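Local coordinates for protein myosin-I heavy chain (Dictyostelium discoideum, PDB 5EJR) that is an actin-based motor with ATPase activity that acts in adhesion and the early steps of phagocytosis, represented by its C-terminal MyTH4-FERM tail, at residues 418-429 with 437-448; 468-476 with 487-498. One frame throughout, in Å; residues are numbered along the deposited sequence.

Interaction 1 of 2, residues 418-429 with 437-448. With EDO (1,2-ethanediol), chain F; EDO (1,2-ethanediol), chain H; EDO (1,2-ethanediol), chain B.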
# COMPACT_ATOMS: atom_id res chain seq x y z
N PRO A 418 -13.95 -6.10 -25.70
CA PRO A 418 -13.73 -4.65 -25.53
C PRO A 418 -13.03 -4.26 -24.23
O PRO A 418 -12.47 -3.19 -24.15
CB PRO A 418 -15.14 -4.04 -25.62
CG PRO A 418 -16.05 -5.15 -26.03
CD PRO A 418 -15.38 -6.45 -25.74
N LEU A 419 -13.01 -5.14 -23.24
CA LEU A 419 -12.32 -4.87 -21.98
C LEU A 419 -10.82 -5.22 -22.06
O LEU A 419 -10.09 -4.94 -21.10
CB LEU A 419 -12.97 -5.67 -20.83
CG LEU A 419 -14.38 -5.25 -20.36
CD1 LEU A 419 -14.89 -6.21 -19.33
CD2 LEU A 419 -14.39 -3.84 -19.76
N PHE A 420 -10.35 -5.84 -23.17
CA PHE A 420 -8.94 -6.20 -23.28
C PHE A 420 -8.07 -4.93 -23.24
O PHE A 420 -8.34 -3.98 -23.97
CB PHE A 420 -8.67 -6.99 -24.58
CG PHE A 420 -7.21 -7.39 -24.70
CD1 PHE A 420 -6.73 -8.53 -24.07
CD2 PHE A 420 -6.30 -6.56 -25.35
CE1 PHE A 420 -5.38 -8.86 -24.13
CE2 PHE A 420 -4.94 -6.86 -25.38
CZ PHE A 420 -4.48 -8.02 -24.77
N GLY A 421 -7.05 -4.92 -22.40
CA GLY A 421 -6.13 -3.78 -22.31
C GLY A 421 -6.62 -2.63 -21.45
O GLY A 421 -5.94 -1.62 -21.35
N CYS A 422 -7.80 -2.79 -20.79
CA CYS A 422 -8.41 -1.77 -19.92
C CYS A 422 -8.00 -1.96 -18.48
O CYS A 422 -8.00 -3.11 -18.02
CB CYS A 422 -9.93 -1.84 -20.01
SG CYS A 422 -10.62 -1.25 -21.56
N THR A 423 -7.76 -0.86 -17.75
CA THR A 423 -7.60 -0.90 -16.29
C THR A 423 -9.01 -0.54 -15.75
O THR A 423 -9.58 0.49 -16.13
CB THR A 423 -6.45 -0.03 -15.76
OG1 THR A 423 -5.22 -0.51 -16.27
CG2 THR A 423 -6.35 -0.05 -14.22
N LEU A 424 -9.57 -1.40 -14.88
CA LEU A 424 -10.94 -1.21 -14.36
C LEU A 424 -10.99 -0.72 -12.93
O LEU A 424 -10.20 -1.14 -12.10
CB LEU A 424 -11.79 -2.50 -14.50
CG LEU A 424 -11.79 -3.19 -15.87
CD1 LEU A 424 -12.45 -4.57 -15.78
CD2 LEU A 424 -12.50 -2.38 -16.89
N PHE A 425 -11.89 0.22 -12.65
CA PHE A 425 -12.07 0.76 -11.30
C PHE A 425 -13.57 0.69 -10.97
O PHE A 425 -14.38 1.09 -11.80
CB PHE A 425 -11.61 2.24 -11.23
CG PHE A 425 -10.14 2.47 -11.50
CD1 PHE A 425 -9.20 2.32 -10.49
CD2 PHE A 425 -9.70 2.79 -12.78
CE1 PHE A 425 -7.84 2.50 -10.75
CE2 PHE A 425 -8.34 2.98 -13.04
CZ PHE A 425 -7.42 2.83 -12.02
N ASN A 426 -13.94 0.22 -9.79
CA ASN A 426 -15.36 0.21 -9.38
C ASN A 426 -15.83 1.62 -9.09
O ASN A 426 -15.20 2.31 -8.30
CB ASN A 426 -15.60 -0.68 -8.15
CG ASN A 426 -15.22 -2.13 -8.34
OD1 ASN A 426 -14.58 -2.74 -7.49
ND2 ASN A 426 -15.59 -2.71 -9.46
N ILE A 427 -16.89 2.07 -9.77
CA ILE A 427 -17.46 3.41 -9.55
C ILE A 427 -18.93 3.33 -9.17
O ILE A 427 -19.61 2.38 -9.56
CB ILE A 427 -17.22 4.42 -10.71
CG1 ILE A 427 -17.85 3.93 -12.04
CG2 ILE A 427 -15.75 4.80 -10.86
CD1 ILE A 427 -18.92 4.77 -12.49
N GLN A 428 -19.41 4.36 -8.46
CA GLN A 428 -20.81 4.52 -8.07
C GLN A 428 -21.41 5.67 -8.87
O GLN A 428 -20.79 6.73 -9.00
CB GLN A 428 -20.94 4.77 -6.55
CG GLN A 428 -20.46 3.60 -5.69
CD GLN A 428 -21.56 2.63 -5.34
OE1 GLN A 428 -22.71 3.00 -5.04
NE2 GLN A 428 -21.21 1.35 -5.28
N GLN A 429 -22.58 5.43 -9.45
CA GLN A 429 -23.31 6.35 -10.32
C GLN A 429 -24.78 6.48 -9.90
O GLN A 429 -25.35 5.53 -9.35
CB GLN A 429 -23.30 5.79 -11.74
CG GLN A 429 -22.28 6.41 -12.67
CD GLN A 429 -22.58 6.02 -14.10
OE1 GLN A 429 -23.00 4.88 -14.40
NE2 GLN A 429 -22.44 6.98 -15.01
N TRP A 437 -18.24 0.12 -13.94
CA TRP A 437 -16.79 0.03 -14.09
C TRP A 437 -16.26 1.19 -14.89
O TRP A 437 -16.69 1.40 -16.03
CB TRP A 437 -16.38 -1.26 -14.83
CG TRP A 437 -16.50 -2.53 -14.06
CD1 TRP A 437 -16.54 -2.68 -12.71
CD2 TRP A 437 -16.52 -3.86 -14.61
NE1 TRP A 437 -16.60 -4.01 -12.38
CE2 TRP A 437 -16.59 -4.76 -13.53
CE3 TRP A 437 -16.52 -4.37 -15.92
CZ2 TRP A 437 -16.66 -6.15 -13.71
CZ3 TRP A 437 -16.56 -5.74 -16.10
CH2 TRP A 437 -16.64 -6.62 -15.01
N LEU A 438 -15.30 1.93 -14.31
CA LEU A 438 -14.61 2.99 -15.04
C LEU A 438 -13.49 2.25 -15.74
O LEU A 438 -12.72 1.56 -15.08
CB LEU A 438 -14.03 4.04 -14.07
CG LEU A 438 -13.11 5.09 -14.68
CD1 LEU A 438 -13.92 6.14 -15.42
CD2 LEU A 438 -12.25 5.75 -13.61
N ALA A 439 -13.44 2.31 -17.08
CA ALA A 439 -12.40 1.62 -17.83
C ALA A 439 -11.47 2.64 -18.48
O ALA A 439 -11.95 3.57 -19.14
CB ALA A 439 -13.03 0.74 -18.91
N ILE A 440 -10.15 2.50 -18.27
CA ILE A 440 -9.17 3.41 -18.89
C ILE A 440 -8.23 2.56 -19.69
O ILE A 440 -7.70 1.58 -19.17
CB ILE A 440 -8.43 4.31 -17.86
CG1 ILE A 440 -9.47 5.11 -16.98
CG2 ILE A 440 -7.45 5.28 -18.57
CD1 ILE A 440 -8.86 5.85 -15.73
N ASN A 441 -8.05 2.92 -20.98
CA ASN A 441 -7.15 2.19 -21.87
C ASN A 441 -6.40 3.15 -22.76
O ASN A 441 -6.41 4.36 -22.47
CB ASN A 441 -7.91 1.10 -22.65
CG ASN A 441 -8.86 1.65 -23.69
OD1 ASN A 441 -9.21 2.83 -23.71
ND2 ASN A 441 -9.19 0.83 -24.65
N LYS A 442 -5.75 2.64 -23.83
CA LYS A 442 -4.95 3.48 -24.73
C LYS A 442 -5.80 4.52 -25.53
O LYS A 442 -5.27 5.54 -25.97
CB LYS A 442 -4.09 2.60 -25.68
CG LYS A 442 -4.92 1.79 -26.70
CD LYS A 442 -3.99 1.07 -27.72
CE LYS A 442 -4.59 0.96 -29.10
NZ LYS A 442 -5.54 -0.18 -29.20
N LYS A 443 -7.09 4.24 -25.70
CA LYS A 443 -8.04 5.08 -26.47
C LYS A 443 -8.73 6.17 -25.63
O LYS A 443 -9.02 7.26 -26.14
CB LYS A 443 -9.11 4.20 -27.11
CG LYS A 443 -8.56 3.21 -28.12
CD LYS A 443 -9.69 2.49 -28.85
CE LYS A 443 -9.21 1.52 -29.90
NZ LYS A 443 -8.59 2.23 -31.06
N GLY A 444 -9.03 5.87 -24.38
CA GLY A 444 -9.67 6.85 -23.52
C GLY A 444 -10.32 6.26 -22.30
O GLY A 444 -9.84 5.26 -21.76
N VAL A 445 -11.42 6.90 -21.89
CA VAL A 445 -12.19 6.57 -20.69
C VAL A 445 -13.55 6.04 -21.10
O VAL A 445 -14.23 6.65 -21.93
CB VAL A 445 -12.33 7.84 -19.79
CG1 VAL A 445 -13.19 7.55 -18.57
CG2 VAL A 445 -10.97 8.39 -19.38
N SER A 446 -13.96 4.92 -20.49
CA SER A 446 -15.27 4.33 -20.74
C SER A 446 -15.96 4.00 -19.42
O SER A 446 -15.31 3.86 -18.38
CB SER A 446 -15.14 3.01 -21.51
OG SER A 446 -14.32 3.09 -22.66
N ILE A 447 -17.28 3.81 -19.49
CA ILE A 447 -18.08 3.30 -18.40
C ILE A 447 -18.69 2.00 -18.96
O ILE A 447 -19.27 2.03 -20.04
CB ILE A 447 -19.14 4.30 -17.86
CG1 ILE A 447 -18.46 5.57 -17.27
CG2 ILE A 447 -20.09 3.64 -16.84
CD1 ILE A 447 -17.51 5.33 -16.00
N PHE A 448 -18.51 0.89 -18.24
CA PHE A 448 -19.03 -0.41 -18.62
C PHE A 448 -19.97 -0.94 -17.54
O PHE A 448 -19.71 -0.80 -16.34
CB PHE A 448 -17.88 -1.43 -18.77
CG PHE A 448 -17.13 -1.42 -20.09
CD1 PHE A 448 -16.04 -0.58 -20.27
CD2 PHE A 448 -17.46 -2.30 -21.11
CE1 PHE A 448 -15.30 -0.61 -21.47
CE2 PHE A 448 -16.73 -2.33 -22.30
CZ PHE A 448 -15.65 -1.49 -22.48
C1 EDO F . -12.86 0.23 -24.82
O1 EDO F . -13.57 -0.97 -25.08
C2 EDO F . -12.17 0.60 -26.14
O2 EDO F . -11.43 1.78 -25.99
C1 EDO H . -5.87 -7.66 -20.81
O1 EDO H . -6.74 -6.83 -20.08
C2 EDO H . -4.59 -8.14 -20.06
O2 EDO H . -4.71 -8.31 -18.66
C1 EDO B . -5.63 -3.26 -27.14
O1 EDO B . -5.27 -3.13 -28.50
C2 EDO B . -4.36 -3.11 -26.30
O2 EDO B . -3.37 -4.01 -26.82
O HOH W 1 -7.39 -1.43 -24.85
O HOH W 2 -4.90 -0.24 -23.72
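L419 lays its CD2 methyl over the centre of the F448 ring, 3.5 Å from the centroid and almost on the ring normal, while its other methyl, CD1, meets W437 CZ3 at 3.7 Å. One leucine thus joins the loop leading into strand 423-428 to two aromatic residues of the antiparallel sheet that opens the last, PH-like lobe of the FERM domain. Strands 423-428 and 437-440 form a hairpin, tied by four backbone hydrogen bonds in the T423-I440 and F425-L438 pairs; that from T423 N to I440 O is nearly straight at 174°.

On the face carrying L424, N426, W437 and A439, the contact centres on the indole. L424 sends CD1 over one face of its six-membered ring, displaced toward the rim, and turns CD2 to A439 CB at 3.8 Å. The N426 amide runs alongside the indole, its plane turned 34° from it, and brings ND2 to the ring edge at W437 NE1; both are donors, so this is contact without a bond.

The other face, with T423, F425, L438 and I440, is buried and largely apolar, and helix 494-505 packs against T423, F425 and I440. F425 CD2 touches L438 CD2, and its CE2 reaches I440 CD1. I427 has CG1 between backbone N and carbonyl carbon (chi1 60°), which carries CD1 to I447 CD1 at 3.8 Å on the third strand and leaves CG2 against L438 CB.

At the far end C422 SG rests against N441 CB. The N441 side chain closes an Asx motif and also bridges to the opposite segment: OD1 accepts from G444 N, whereas ND2 donates to a water that in turn donates to F420 O, the water oxygen lying 2.9 Å from F420 O.

Interaction 2 of 2, residues 468-476 with 487-498. With EDO (1,2-ethanediol), chain D.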
# COMPACT_ATOMS: atom_id res chain seq x y z
N ALA A 468 -9.84 16.24 -12.90
CA ALA A 468 -9.79 16.73 -11.52
C ALA A 468 -10.18 15.63 -10.58
O ALA A 468 -10.94 14.72 -10.97
CB ALA A 468 -10.72 17.92 -11.34
N PHE A 469 -9.70 15.73 -9.34
CA PHE A 469 -9.95 14.75 -8.29
C PHE A 469 -10.37 15.37 -6.98
O PHE A 469 -9.95 16.48 -6.63
CB PHE A 469 -8.66 13.92 -8.07
CG PHE A 469 -8.16 13.16 -9.28
CD1 PHE A 469 -8.64 11.88 -9.56
CD2 PHE A 469 -7.22 13.72 -10.14
CE1 PHE A 469 -8.16 11.17 -10.67
CE2 PHE A 469 -6.78 13.03 -11.28
CZ PHE A 469 -7.28 11.78 -11.55
N THR A 470 -11.21 14.65 -6.23
CA THR A 470 -11.60 14.98 -4.86
C THR A 470 -11.35 13.70 -4.07
O THR A 470 -11.01 12.68 -4.68
CB THR A 470 -13.04 15.52 -4.67
OG1 THR A 470 -13.98 14.45 -4.64
CG2 THR A 470 -13.45 16.62 -5.67
N ASP A 471 -11.48 13.74 -2.73
CA ASP A 471 -11.31 12.51 -1.92
C ASP A 471 -12.34 11.40 -2.25
O ASP A 471 -12.08 10.25 -1.96
CB ASP A 471 -11.26 12.80 -0.40
CG ASP A 471 -12.23 13.86 0.12
OD1 ASP A 471 -13.12 14.30 -0.65
OD2 ASP A 471 -12.10 14.24 1.31
N ASP A 472 -13.44 11.73 -2.92
CA ASP A 472 -14.45 10.73 -3.29
C ASP A 472 -14.91 10.81 -4.77
O ASP A 472 -15.89 10.14 -5.14
CB ASP A 472 -15.65 10.80 -2.31
CG ASP A 472 -16.46 12.09 -2.35
OD1 ASP A 472 -16.05 13.03 -3.09
OD2 ASP A 472 -17.49 12.17 -1.65
N THR A 473 -14.22 11.61 -5.63
CA THR A 473 -14.63 11.67 -7.04
C THR A 473 -13.48 11.77 -8.02
O THR A 473 -12.40 12.25 -7.68
CB THR A 473 -15.61 12.84 -7.36
OG1 THR A 473 -14.92 14.08 -7.22
CG2 THR A 473 -16.90 12.83 -6.53
N PHE A 474 -13.75 11.37 -9.26
CA PHE A 474 -12.89 11.55 -10.43
C PHE A 474 -13.73 12.35 -11.42
O PHE A 474 -14.90 12.05 -11.63
CB PHE A 474 -12.38 10.20 -10.99
CG PHE A 474 -11.75 10.23 -12.36
CD1 PHE A 474 -10.73 11.12 -12.66
CD2 PHE A 474 -12.15 9.34 -13.35
CE1 PHE A 474 -10.14 11.14 -13.92
CE2 PHE A 474 -11.56 9.36 -14.61
CZ PHE A 474 -10.54 10.24 -14.88
N CYS A 475 -13.14 13.40 -12.00
CA CYS A 475 -13.83 14.30 -12.93
C CYS A 475 -13.05 14.50 -14.23
O CYS A 475 -11.85 14.75 -14.17
CB CYS A 475 -14.11 15.63 -12.24
SG CYS A 475 -14.89 16.86 -13.31
N ILE A 476 -13.74 14.42 -15.39
CA ILE A 476 -13.14 14.65 -16.73
C ILE A 476 -13.81 15.87 -17.37
O ILE A 476 -15.03 15.95 -17.39
CB ILE A 476 -13.11 13.40 -17.70
CG1 ILE A 476 -14.51 12.85 -18.01
CG2 ILE A 476 -12.19 12.28 -17.16
CD1 ILE A 476 -14.54 11.84 -19.21
N GLN A 487 -17.86 15.63 -16.47
CA GLN A 487 -18.36 14.28 -16.16
C GLN A 487 -17.67 13.79 -14.91
O GLN A 487 -16.44 13.71 -14.87
CB GLN A 487 -18.11 13.28 -17.32
CG GLN A 487 -18.73 13.69 -18.66
CD GLN A 487 -20.21 13.45 -18.74
OE1 GLN A 487 -20.84 12.83 -17.85
NE2 GLN A 487 -20.80 13.91 -19.83
N THR A 488 -18.47 13.42 -13.90
CA THR A 488 -18.01 13.04 -12.57
C THR A 488 -18.39 11.60 -12.19
O THR A 488 -19.50 11.16 -12.46
CB THR A 488 -18.54 14.08 -11.56
OG1 THR A 488 -18.09 15.37 -11.99
CG2 THR A 488 -18.09 13.84 -10.13
N PHE A 489 -17.46 10.90 -11.51
CA PHE A 489 -17.64 9.50 -11.10
C PHE A 489 -17.25 9.34 -9.65
O PHE A 489 -16.20 9.85 -9.23
CB PHE A 489 -16.80 8.57 -11.99
CG PHE A 489 -16.72 8.96 -13.45
CD1 PHE A 489 -17.68 8.54 -14.36
CD2 PHE A 489 -15.68 9.76 -13.91
CE1 PHE A 489 -17.59 8.90 -15.71
CE2 PHE A 489 -15.59 10.13 -15.26
CZ PHE A 489 -16.54 9.68 -16.15
N THR A 490 -18.08 8.64 -8.87
CA THR A 490 -17.84 8.44 -7.44
C THR A 490 -16.90 7.30 -7.24
O THR A 490 -17.20 6.18 -7.66
CB THR A 490 -19.18 8.33 -6.68
OG1 THR A 490 -19.91 9.55 -6.88
CG2 THR A 490 -19.02 8.03 -5.20
N THR A 491 -15.75 7.58 -6.59
CA THR A 491 -14.65 6.64 -6.32
C THR A 491 -13.64 7.29 -5.40
O THR A 491 -13.32 8.48 -5.58
CB THR A 491 -13.93 6.20 -7.64
OG1 THR A 491 -12.70 5.56 -7.32
CG2 THR A 491 -13.63 7.35 -8.61
N ASP A 492 -13.03 6.50 -4.50
CA ASP A 492 -11.96 7.00 -3.63
C ASP A 492 -10.57 6.67 -4.19
O ASP A 492 -9.57 6.90 -3.52
CB ASP A 492 -12.10 6.41 -2.21
CG ASP A 492 -11.97 4.88 -2.15
OD1 ASP A 492 -12.00 4.23 -3.22
OD2 ASP A 492 -11.85 4.35 -1.02
N GLU A 493 -10.50 6.11 -5.42
CA GLU A 493 -9.21 5.72 -5.97
C GLU A 493 -8.54 6.82 -6.81
O GLU A 493 -7.86 6.51 -7.80
CB GLU A 493 -9.32 4.40 -6.74
CG GLU A 493 -9.60 3.20 -5.85
CD GLU A 493 -9.77 1.93 -6.68
OE1 GLU A 493 -10.93 1.49 -6.83
OE2 GLU A 493 -8.77 1.41 -7.23
N HIS A 494 -8.62 8.08 -6.37
CA HIS A 494 -7.98 9.18 -7.11
C HIS A 494 -6.52 8.91 -7.43
O HIS A 494 -6.08 9.21 -8.53
CB HIS A 494 -8.09 10.54 -6.37
CG HIS A 494 -7.61 10.49 -4.95
ND1 HIS A 494 -6.31 10.80 -4.63
CD2 HIS A 494 -8.29 10.20 -3.82
CE1 HIS A 494 -6.24 10.70 -3.31
NE2 HIS A 494 -7.41 10.32 -2.78
N SER A 495 -5.77 8.36 -6.49
CA SER A 495 -4.34 8.16 -6.71
C SER A 495 -4.00 7.15 -7.86
O SER A 495 -3.19 7.46 -8.75
CB SER A 495 -3.65 7.79 -5.40
OG SER A 495 -2.25 7.85 -5.63
N SER A 496 -4.62 5.98 -7.84
CA SER A 496 -4.44 4.98 -8.90
C SER A 496 -5.03 5.49 -10.21
O SER A 496 -4.43 5.29 -11.27
CB SER A 496 -5.16 3.69 -8.52
OG SER A 496 -4.48 3.07 -7.44
N ILE A 497 -6.19 6.14 -10.16
CA ILE A 497 -6.82 6.66 -11.39
C ILE A 497 -5.95 7.70 -12.05
O ILE A 497 -5.79 7.65 -13.26
CB ILE A 497 -8.26 7.19 -11.15
CG1 ILE A 497 -9.19 6.04 -10.74
CG2 ILE A 497 -8.79 7.88 -12.43
CD1 ILE A 497 -10.49 6.48 -10.15
N ALA A 498 -5.36 8.63 -11.25
CA ALA A 498 -4.48 9.67 -11.83
C ALA A 498 -3.25 9.03 -12.51
O ALA A 498 -2.88 9.43 -13.60
CB ALA A 498 -4.02 10.62 -10.74
C1 EDO D . -4.77 12.20 -7.44
O1 EDO D . -4.20 11.78 -6.21
C2 EDO D . -4.08 13.49 -7.92
O2 EDO D . -2.68 13.27 -8.10
O HOH W 3 -11.00 9.77 -5.40
O HOH W 4 -9.91 9.06 -0.85
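I497 sets its CG2 methyl over the centre of the F474 ring, a CH-pi contact 3.5 Å from the centroid and only 1° off the ring normal. This is the buried heart of a contact between the hairpin 473-477/486-490 and the start of helix 494-505, the C-terminal helix of the PH-like FERM lobe. F474 CG lies anti to the backbone N (chi1 167°), which carries the ring along beside F489; the two rings point the same way with planes 31° apart, and F474 CD2 meets F489 CD2 at 3.6 Å. I476 CG1 comes to the edge of the F489 ring at CE2, next to the carbon that meets F474, and L438 adds to the packing around F474 and I497.

Backbone bonds in the F474-F489 and I476-Q487 pairs hold this part in register. Beyond the T473-T490 pair the pairing changes: T491 N still donates to D472 O, but from well above the carbonyl plane, as the chain turns toward the helix. There T491 OG1 accepts from E493 N in an ST turn, E493 being the N-cap residue, while T491 CG2 rests on F474 CB.

The outer side is looser and wetter. T473 and T488 touch only through methyl and methine carbons on the exposed face, and in the 470-473 turn T470 OG1 shares a hydrogen bond with T473 OG1 at 2.8 Å. One water donates to both T470 O and T491 O, linking the turn to the approach to the helix. F469 bridges the two regimes: its ring reaches across to the first helical turn, CD1 on H494 CB and CZ on A498 CB, and an ethanediol, probably from the crystallisation liquor, lies over one face, toward the rim. The same ethanediol shares a hydrogen bond between its O1 and H494 ND1, 2.8 Å apart.

Overall arrangement
The two interactions follow one another along the chain, with all of 418-448 preceding 468-498, and their centres lie 13 Å apart within the FERM domain. Interaction 1 belongs to the four-stranded antiparallel sheet 423-460, interaction 2 to the three-stranded sheet 466-490 and the helix 494-505 that follows it. They meet directly: a probable hydrogen bond from Q428 N to T490 O connects the edge strands of the two sheets, and I447 CD1 packs on F489 CE1. Helix 494-505 lies against both, so the two sheets and the closing helix make one compact PH-like lobe at the C-terminal end of the myosin tail.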